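Side-chain contacts in type III secretion system effector HopBA1 (Pseudomonas syringae pv. aptata, PDB 5T09), which acts as a virulence factor recognised by the Arabidopsis disease resistance protein RBA1, whose self-association it enhances, which leads to plant cell death: residues D121-S124 with E125-S129; S102-K105 with H106-A110; A70-N74 with A75-H79. All blocks are in the same frame, centred on the assembly; numbering follows the deposited sequence.

How the contacts relate
From the N terminus, contact 3 comes first, at the turn where helix 60-74 ends and strand 77-82 begins. Contact 2 follows within helix 101-112, and contact 1 within helix 117-132. They lie in series; none nests in or crosses another. Contact 3 closes a turn, whereas contacts 2 and 1 each join successive turns of one helix. Contacts 1 and 2 pack against each other, with Cys128 SG 3.8 Å from Val104 CG2. Contact 3 stands apart: its centre is about 16 Å from that of contact 1 and about 25 Å from that of contact 2. Helix 60-74, which ends in contact 3, also packs against the helix of contact 1 further back along its length.

Contact 1 (D121-S124 with E125-S129); sequences DKVS and EALCS
Lys122 sends CG anti to its carbonyl carbon and bends at chi2 (-60°), while Glu125 sets CG anti to its backbone N (chi1 -174°) and runs on extended. The chains therefore run alongside each other in the same direction, an i to i+3 pair on an alpha-helix. Glu125 OE1 meets the flank of the lysine at CD, 3.7 Å away. The charged ends form a long salt bridge, with Lys122 NZ 3.7 Å from Glu125 OE1. Asp121 OD1 lies 5.2 Å from Glu125 OE1, near enough that the like charges may feel each other.

Further along, Leu127 lays CG against Val123 O at 3.3 Å, and that oxygen also accepts the bond from Leu127 N. Glu125 O is gripped twice by Ser129. Ser129 OG reaches Glu125 O at 2.6 Å from above the carbonyl plane, and Ser129 N comes from the opposite face. The serine hydroxyl is thus satisfied within the helix, as is Ser124 OG, which bonds to Leu120 O.

Helix 117-132 packs against three other helices. Lys122 and Ala126 face helix 60-74, at Lys63 and Thr66. Ser124 packs on Lys105 of helix 101-112, and Leu127 reaches Phe93 and Leu97 of helix 90-99.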
ATOM      1  N   ASP A 121       3.489   9.694  11.704  1.00 42.87           N
ATOM      2  CA  ASP A 121       4.313  10.761  11.144  1.00 47.28           C
ATOM      3  C   ASP A 121       4.976  10.313   9.846  1.00 42.03           C
ATOM      4  O   ASP A 121       4.972  11.043   8.848  1.00 48.85           O
ATOM      5  CB  ASP A 121       5.365  11.195  12.166  1.00 65.11           C
ATOM      6  CG  ASP A 121       6.198  12.364  11.683  1.00 81.68           C
ATOM      7  OD1 ASP A 121       7.229  12.127  11.020  1.00 97.96           O
ATOM      8  OD2 ASP A 121       5.822  13.519  11.968  1.00 82.94           O
ATOM      9  N   LYS A 122       5.553   9.106   9.839  1.00 44.54           N
ATOM     10  CA  LYS A 122       6.220   8.616   8.635  1.00 41.38           C
ATOM     11  C   LYS A 122       5.221   8.355   7.515  1.00 40.23           C
ATOM     12  O   LYS A 122       5.516   8.609   6.340  1.00 41.14           O
ATOM     13  CB  LYS A 122       7.017   7.348   8.947  1.00 43.97           C
ATOM     14  CG  LYS A 122       8.229   7.571   9.850  1.00 51.87           C
ATOM     15  CD  LYS A 122       9.217   8.538   9.213  1.00 59.18           C
ATOM     16  CE  LYS A 122      10.572   8.518   9.902  1.00 64.70           C
ATOM     17  NZ  LYS A 122      11.538   9.422   9.212  1.00 64.24           N
ATOM     18  N   VAL A 123       4.036   7.842   7.849  1.00 40.45           N
ATOM     19  CA  VAL A 123       2.999   7.669   6.835  1.00 37.59           C
ATOM     20  C   VAL A 123       2.650   9.016   6.217  1.00 39.67           C
ATOM     21  O   VAL A 123       2.550   9.152   4.994  1.00 39.30           O
ATOM     22  CB  VAL A 123       1.757   6.989   7.441  1.00 35.99           C
ATOM     23  CG1 VAL A 123       0.600   6.977   6.437  1.00 35.40           C
ATOM     24  CG2 VAL A 123       2.087   5.573   7.870  1.00 34.98           C
ATOM     25  N   SER A 124       2.463  10.036   7.058  1.00 41.20           N
ATOM     26  CA  SER A 124       2.147  11.365   6.548  1.00 41.49           C
ATOM     27  C   SER A 124       3.266  11.897   5.662  1.00 43.45           C
ATOM     28  O   SER A 124       3.005  12.472   4.598  1.00 47.16           O
ATOM     29  CB  SER A 124       1.883  12.319   7.711  1.00 51.00           C
ATOM     30  OG  SER A 124       0.826  11.836   8.524  1.00 47.59           O
ATOM     31  N   GLU A 125       4.523  11.718   6.080  1.00 44.29           N
ATOM     32  CA  GLU A 125       5.640  12.150   5.243  1.00 46.56           C
ATOM     33  C   GLU A 125       5.617  11.445   3.892  1.00 46.10           C
ATOM     34  O   GLU A 125       5.895  12.060   2.855  1.00 48.02           O
ATOM     35  CB  GLU A 125       6.972  11.894   5.953  1.00 47.56           C
ATOM     36  CG  GLU A 125       8.175  12.460   5.206  1.00 55.55           C
ATOM     37  CD  GLU A 125       9.505  12.092   5.845  1.00 64.97           C
ATOM     38  OE1 GLU A 125       9.571  11.064   6.552  1.00 59.66           O
ATOM     39  OE2 GLU A 125      10.488  12.836   5.635  1.00 72.41           O
ATOM     40  N   ALA A 126       5.285  10.152   3.880  1.00 43.83           N
ATOM     41  CA  ALA A 126       5.271   9.403   2.626  1.00 43.48           C
ATOM     42  C   ALA A 126       4.187   9.914   1.686  1.00 43.42           C
ATOM     43  O   ALA A 126       4.427  10.081   0.484  1.00 44.72           O
ATOM     44  CB  ALA A 126       5.079   7.913   2.907  1.00 41.27           C
ATOM     45  N   LEU A 127       2.985  10.162   2.207  1.00 42.16           N
ATOM     46  CA  LEU A 127       1.920  10.708   1.375  1.00 42.34           C
ATOM     47  C   LEU A 127       2.311  12.073   0.823  1.00 45.10           C
ATOM     48  O   LEU A 127       2.120  12.353  -0.366  1.00 46.16           O
ATOM     49  CB  LEU A 127       0.624  10.805   2.179  1.00 42.83           C
ATOM     50  CG  LEU A 127       0.089   9.491   2.752  1.00 45.37           C
ATOM     51  CD1 LEU A 127      -1.208   9.740   3.503  1.00 42.96           C
ATOM     52  CD2 LEU A 127      -0.108   8.453   1.657  1.00 44.27           C
ATOM     53  N   CYS A 128       2.860  12.938   1.677  1.00 48.46           N
ATOM     54  CA  CYS A 128       3.300  14.250   1.218  1.00 50.85           C
ATOM     55  C   CYS A 128       4.410  14.129   0.181  1.00 51.51           C
ATOM     56  O   CYS A 128       4.381  14.810  -0.849  1.00 60.07           O
ATOM     57  CB  CYS A 128       3.761  15.089   2.408  1.00 53.85           C
ATOM     58  SG  CYS A 128       2.411  15.647   3.475  1.00 55.40           S
ATOM     59  N   SER A 129       5.394  13.256   0.429  1.00 51.07           N
ATOM     60  CA  SER A 129       6.506  13.110  -0.508  1.00 53.25           C
ATOM     61  C   SER A 129       6.022  12.604  -1.859  1.00 52.87           C
ATOM     62  O   SER A 129       6.549  12.999  -2.903  1.00 55.49           O
ATOM     63  CB  SER A 129       7.561  12.165   0.069  1.00 59.83           C
ATOM     64  OG  SER A 129       7.961  12.582   1.364  1.00 67.79           O
TER

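Contact 2 (S102-K105 with H106-A110); sequences SAVK and HFLEA
Phe107 and His106, the flat groups, meet residues 102-105 through CB, not through a ring face or edge. Phe107 CB rests 3.5 Å from Val104 O, and His106 CB lies 3.8 Å from Ala103 O. Both residues hold CG anti to the backbone N, which carries the rings away from the preceding turn. The Phe107 side chain also touches Val85, Asp89 and Ala92.

The apolar side-chain contact is between Val104 and Leu108, an i to i+4 pair one turn apart on the helix face. Val104 places CG1 anti to its backbone N (chi1 172°), beside the carbonyl carbon and alongside the leucine. Val104 CG1 touches Leu108 CD1 at 3.6 Å, and both side chains head in one direction. Leu108 also brings CG to 3.4 Å from Val104 O. That oxygen accepts the bond from Leu108 N at 2.9 Å, with the donor nearly in line with the carbonyl. Leu108 N also makes a weak bond to Lys105 O. Lys105 is fully extended, and its NZ forms a salt bridge with Asp117; Glu109 OE2 lies 5.9 Å from Lys105 NZ, too far for a contact, though the opposite charges may attract weakly.

Helix 101-112 lies at the outside of the fold, packed on helices 90-99 and 117-132. Ala103 and Val104 face Ala96 and Leu97 of helix 90-99, while Lys105 and Leu108 lean on Leu120 of helix 117-132.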
ATOM      1  N   SER A 102       2.172  18.136   8.664  1.00 62.87           N
ATOM      2  CA  SER A 102       1.501  18.298   9.949  1.00 66.17           C
ATOM      3  C   SER A 102      -0.010  18.188   9.794  1.00 60.58           C
ATOM      4  O   SER A 102      -0.692  17.626  10.659  1.00 63.03           O
ATOM      5  CB  SER A 102       1.884  19.642  10.568  1.00 76.31           C
ATOM      6  OG  SER A 102       3.293  19.775  10.652  1.00 84.81           O
ATOM      7  N   ALA A 103      -0.551  18.714   8.694  1.00 62.11           N
ATOM      8  CA  ALA A 103      -1.990  18.638   8.463  1.00 60.54           C
ATOM      9  C   ALA A 103      -2.432  17.208   8.174  1.00 55.03           C
ATOM     10  O   ALA A 103      -3.480  16.768   8.658  1.00 58.43           O
ATOM     11  CB  ALA A 103      -2.380  19.564   7.312  1.00 62.80           C
ATOM     12  N   VAL A 104      -1.653  16.469   7.382  1.00 56.45           N
ATOM     13  CA  VAL A 104      -2.025  15.097   7.044  1.00 53.07           C
ATOM     14  C   VAL A 104      -2.080  14.237   8.301  1.00 46.69           C
ATOM     15  O   VAL A 104      -2.990  13.417   8.473  1.00 49.32           O
ATOM     16  CB  VAL A 104      -1.047  14.524   6.001  1.00 48.93           C
ATOM     17  CG1 VAL A 104      -1.289  13.029   5.779  1.00 46.57           C
ATOM     18  CG2 VAL A 104      -1.178  15.280   4.684  1.00 56.47           C
ATOM     19  N   LYS A 105      -1.108  14.408   9.197  1.00 45.16           N
ATOM     20  CA  LYS A 105      -1.069  13.600  10.412  1.00 47.99           C
ATOM     21  C   LYS A 105      -2.329  13.810  11.245  1.00 52.10           C
ATOM     22  O   LYS A 105      -2.962  12.845  11.691  1.00 50.25           O
ATOM     23  CB  LYS A 105       0.185  13.942  11.218  1.00 50.31           C
ATOM     24  CG  LYS A 105       0.396  13.091  12.462  1.00 52.09           C
ATOM     25  CD  LYS A 105       1.660  13.510  13.197  1.00 56.56           C
ATOM     26  CE  LYS A 105       1.835  12.755  14.505  1.00 55.91           C
ATOM     27  NZ  LYS A 105       2.957  13.307  15.313  1.00 54.10           N
ATOM     28  N   HIS A 106      -2.714  15.069  11.457  1.00 45.45           N
ATOM     29  CA  HIS A 106      -3.926  15.358  12.217  1.00 54.60           C
ATOM     30  C   HIS A 106      -5.161  14.778  11.538  1.00 52.27           C
ATOM     31  O   HIS A 106      -6.095  14.336  12.218  1.00 54.39           O
ATOM     32  CB  HIS A 106      -4.082  16.868  12.399  1.00 72.88           C
ATOM     33  CG  HIS A 106      -4.872  17.256  13.610  1.00108.36           C
ATOM     34  ND1 HIS A 106      -4.351  17.207  14.886  1.00121.31           N
ATOM     35  CD2 HIS A 106      -6.144  17.704  13.742  1.00119.87           C
ATOM     36  CE1 HIS A 106      -5.268  17.606  15.750  1.00130.13           C
ATOM     37  NE2 HIS A 106      -6.365  17.913  15.081  1.00128.94           N
ATOM     38  N   PHE A 107      -5.183  14.765  10.204  1.00 50.73           N
ATOM     39  CA  PHE A 107      -6.325  14.212   9.482  1.00 49.54           C
ATOM     40  C   PHE A 107      -6.402  12.695   9.619  1.00 49.31           C
ATOM     41  O   PHE A 107      -7.502  12.132   9.661  1.00 49.97           O
ATOM     42  CB  PHE A 107      -6.246  14.611   8.006  1.00 50.75           C
ATOM     43  CG  PHE A 107      -7.317  13.995   7.149  1.00 53.76           C
ATOM     44  CD1 PHE A 107      -8.539  14.624   6.982  1.00 62.16           C
ATOM     45  CD2 PHE A 107      -7.100  12.790   6.507  1.00 55.17           C
ATOM     46  CE1 PHE A 107      -9.524  14.059   6.193  1.00 59.17           C
ATOM     47  CE2 PHE A 107      -8.082  12.224   5.719  1.00 49.53           C
ATOM     48  CZ  PHE A 107      -9.294  12.859   5.566  1.00 51.79           C
ATOM     49  N   LEU A 108      -5.258  12.016   9.685  1.00 45.49           N
ATOM     50  CA  LEU A 108      -5.230  10.560   9.771  1.00 42.36           C
ATOM     51  C   LEU A 108      -5.328  10.042  11.198  1.00 42.12           C
ATOM     52  O   LEU A 108      -5.600   8.852  11.392  1.00 43.35           O
ATOM     53  CB  LEU A 108      -3.942  10.019   9.137  1.00 43.80           C
ATOM     54  CG  LEU A 108      -3.763  10.248   7.636  1.00 46.94           C
ATOM     55  CD1 LEU A 108      -2.357   9.852   7.195  1.00 45.18           C
ATOM     56  CD2 LEU A 108      -4.796   9.458   6.859  1.00 41.23           C
ATOM     57  N   GLU A 109      -5.132  10.905  12.194  1.00 40.01           N
ATOM     58  CA  GLU A 109      -4.968  10.439  13.567  1.00 41.88           C
ATOM     59  C   GLU A 109      -6.221   9.737  14.076  1.00 44.67           C
ATOM     60  O   GLU A 109      -6.131   8.690  14.727  1.00 50.08           O
ATOM     61  CB  GLU A 109      -4.607  11.618  14.470  1.00 68.57           C
ATOM     62  CG  GLU A 109      -4.071  11.224  15.830  1.00 98.88           C
ATOM     63  CD  GLU A 109      -3.592  12.421  16.626  1.00129.16           C
ATOM     64  OE1 GLU A 109      -4.292  13.455  16.627  1.00143.91           O
ATOM     65  OE2 GLU A 109      -2.509  12.332  17.242  1.00134.17           O
ATOM     66  N   ALA A 110      -7.398  10.300  13.793  1.00 46.24           N
ATOM     67  CA  ALA A 110      -8.640   9.741  14.316  1.00 50.01           C
ATOM     68  C   ALA A 110      -8.766   8.254  14.002  1.00 50.76           C
ATOM     69  O   ALA A 110      -9.162   7.461  14.863  1.00 55.20           O
ATOM     70  CB  ALA A 110      -9.836  10.508  13.753  1.00 58.87           C
TER

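Contact 3 (A70-N74 with A75-H79); sequences AKLKN and AGVDH
Lys73 and Leu72 accept two bonds from the chain that turns back over them, Gly76 N to Lys73 O at 3.0 Å and Val77 N to Leu72 O at 3.0 Å, which with the positive phi of Gly76 (112°) make a Schellman motif closing helix 60-74.

Lys73 carries the polar side of the turn. Its chain leaves with CG anti to the backbone N and bends at chi2 (68°), which swings the amine over the start of the strand. Lys73 CD passes 3.4 Å from Val77 O. Lys73 NZ then bonds to Asp78 OD1 at 2.8 Å, a salt bridge on the anti side of the carboxylate and 34° out of its plane. The two side chains meet nearly perpendicular. Both groups have a second partner, Gly134 O for Lys73 NZ and Asn183 N for Asp78 OD2, which would limit their movement. The backbone of Lys73 adds a CA-H...O contact, with Lys73 CA 3.4 Å from Val77 O.

On the apolar side Leu72 and Val77 run alongside each other, Leu72 CB 4.1 Å from Val77 CG2. In the turn itself, the donor from Gly76 sits above the plane of the Lys73 carbonyl, whereas Val77 N is only tilted from the plane of its acceptor.

The turn links the helix to a parallel strand of the central sheet. Leu72 and Val77 both touch Ala44 of helix 36-46 and Ile186 of strand 184-190. Asp78 pairs through its backbone with Tyr136 and Lys184, so strand 77-82 runs between strands 136-141 and 184-190.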
ATOM      1  N   ALA A  70      10.124  10.120  -5.819  1.00 57.98           N
ATOM      2  CA  ALA A  70      10.556  10.752  -7.063  1.00 60.10           C
ATOM      3  C   ALA A  70      10.905   9.708  -8.118  1.00 66.56           C
ATOM      4  O   ALA A  70      10.503   9.825  -9.281  1.00 72.93           O
ATOM      5  CB  ALA A  70      11.748  11.670  -6.794  1.00 64.55           C
ATOM      6  N   LYS A  71      11.653   8.674  -7.728  1.00 71.28           N
ATOM      7  CA  LYS A  71      12.034   7.640  -8.685  1.00 71.83           C
ATOM      8  C   LYS A  71      10.816   6.875  -9.187  1.00 70.69           C
ATOM      9  O   LYS A  71      10.749   6.507 -10.367  1.00 68.20           O
ATOM     10  CB  LYS A  71      13.043   6.685  -8.051  1.00 68.98           C
ATOM     11  CG  LYS A  71      14.426   7.289  -7.868  1.00 70.97           C
ATOM     12  CD  LYS A  71      15.390   6.277  -7.284  1.00 72.41           C
ATOM     13  CE  LYS A  71      16.733   6.904  -6.965  1.00 79.07           C
ATOM     14  NZ  LYS A  71      17.645   5.927  -6.309  1.00 82.69           N
ATOM     15  N   LEU A  72       9.843   6.619  -8.309  1.00 59.59           N
ATOM     16  CA  LEU A  72       8.619   5.954  -8.747  1.00 60.20           C
ATOM     17  C   LEU A  72       7.882   6.795  -9.781  1.00 66.32           C
ATOM     18  O   LEU A  72       7.409   6.271 -10.796  1.00 62.09           O
ATOM     19  CB  LEU A  72       7.715   5.664  -7.552  1.00 54.39           C
ATOM     20  CG  LEU A  72       8.160   4.527  -6.625  1.00 54.30           C
ATOM     21  CD1 LEU A  72       7.321   4.518  -5.362  1.00 55.26           C
ATOM     22  CD2 LEU A  72       8.071   3.179  -7.331  1.00 51.52           C
ATOM     23  N   LYS A  73       7.773   8.104  -9.541  1.00 67.96           N
ATOM     24  CA  LYS A  73       7.161   8.989 -10.527  1.00 68.45           C
ATOM     25  C   LYS A  73       7.867   8.873 -11.872  1.00 70.38           C
ATOM     26  O   LYS A  73       7.220   8.746 -12.919  1.00 72.76           O
ATOM     27  CB  LYS A  73       7.197  10.434 -10.025  1.00 65.57           C
ATOM     28  CG  LYS A  73       6.635  11.455 -11.006  1.00 62.74           C
ATOM     29  CD  LYS A  73       5.138  11.284 -11.197  1.00 58.03           C
ATOM     30  CE  LYS A  73       4.625  12.171 -12.316  1.00 66.84           C
ATOM     31  NZ  LYS A  73       3.146  12.087 -12.462  1.00 96.19           N
ATOM     32  N   ASN A  74       9.201   8.917 -11.862  1.00 65.98           N
ATOM     33  CA  ASN A  74       9.956   8.822 -13.106  1.00 68.93           C
ATOM     34  C   ASN A  74       9.750   7.473 -13.783  1.00 92.70           C
ATOM     35  O   ASN A  74       9.795   7.383 -15.015  1.00 99.93           O
ATOM     36  CB  ASN A  74      11.440   9.064 -12.831  1.00 72.28           C
ATOM     37  CG  ASN A  74      12.300   8.898 -14.069  1.00 84.77           C
ATOM     38  OD1 ASN A  74      12.803   7.810 -14.347  1.00 89.96           O
ATOM     39  ND2 ASN A  74      12.478   9.982 -14.816  1.00 88.30           N
ATOM     40  N   ALA A  75       9.521   6.417 -13.000  1.00 70.03           N
ATOM     41  CA  ALA A  75       9.270   5.097 -13.563  1.00 74.52           C
ATOM     42  C   ALA A  75       7.898   4.982 -14.213  1.00 71.65           C
ATOM     43  O   ALA A  75       7.627   3.970 -14.867  1.00 69.55           O
ATOM     44  CB  ALA A  75       9.411   4.031 -12.474  1.00 80.46           C
ATOM     45  N   GLY A  76       7.033   5.984 -14.050  1.00 67.56           N
ATOM     46  CA  GLY A  76       5.702   5.967 -14.624  1.00 66.77           C
ATOM     47  C   GLY A  76       4.577   5.874 -13.617  1.00 66.02           C
ATOM     48  O   GLY A  76       3.414   5.772 -14.025  1.00 60.82           O
ATOM     49  N   VAL A  77       4.875   5.904 -12.319  1.00 62.29           N
ATOM     50  CA  VAL A  77       3.844   5.837 -11.288  1.00 61.03           C
ATOM     51  C   VAL A  77       3.228   7.224 -11.147  1.00 56.69           C
ATOM     52  O   VAL A  77       3.887   8.162 -10.694  1.00 65.88           O
ATOM     53  CB  VAL A  77       4.414   5.345  -9.952  1.00 54.46           C
ATOM     54  CG1 VAL A  77       3.324   5.309  -8.879  1.00 54.75           C
ATOM     55  CG2 VAL A  77       5.047   3.970 -10.119  1.00 56.50           C
ATOM     56  N   ASP A  78       1.961   7.356 -11.540  1.00 55.86           N
ATOM     57  CA  ASP A  78       1.242   8.617 -11.438  1.00 55.18           C
ATOM     58  C   ASP A  78       0.178   8.619 -10.350  1.00 53.33           C
ATOM     59  O   ASP A  78      -0.426   9.669 -10.099  1.00 52.80           O
ATOM     60  CB  ASP A  78       0.580   8.955 -12.781  1.00 58.17           C
ATOM     61  CG  ASP A  78       1.582   9.070 -13.913  1.00 63.85           C
ATOM     62  OD1 ASP A  78       2.662   9.655 -13.695  1.00 72.71           O
ATOM     63  OD2 ASP A  78       1.290   8.572 -15.020  1.00 72.05           O
ATOM     64  N   HIS A  79      -0.060   7.487  -9.691  1.00 49.49           N
ATOM     65  CA  HIS A  79      -1.182   7.361  -8.773  1.00 47.14           C
ATOM     66  C   HIS A  79      -0.792   6.461  -7.613  1.00 45.00           C
ATOM     67  O   HIS A  79      -0.236   5.378  -7.823  1.00 43.78           O
ATOM     68  CB  HIS A  79      -2.405   6.788  -9.495  1.00 48.27           C
ATOM     69  CG  HIS A  79      -3.615   6.665  -8.624  1.00 48.30           C
ATOM     70  ND1 HIS A  79      -4.424   5.549  -8.629  1.00 49.87           N
ATOM     71  CD2 HIS A  79      -4.160   7.521  -7.728  1.00 45.94           C
ATOM     72  CE1 HIS A  79      -5.411   5.720  -7.769  1.00 48.65           C
ATOM     73  NE2 HIS A  79      -5.274   6.908  -7.207  1.00 50.58           N
TER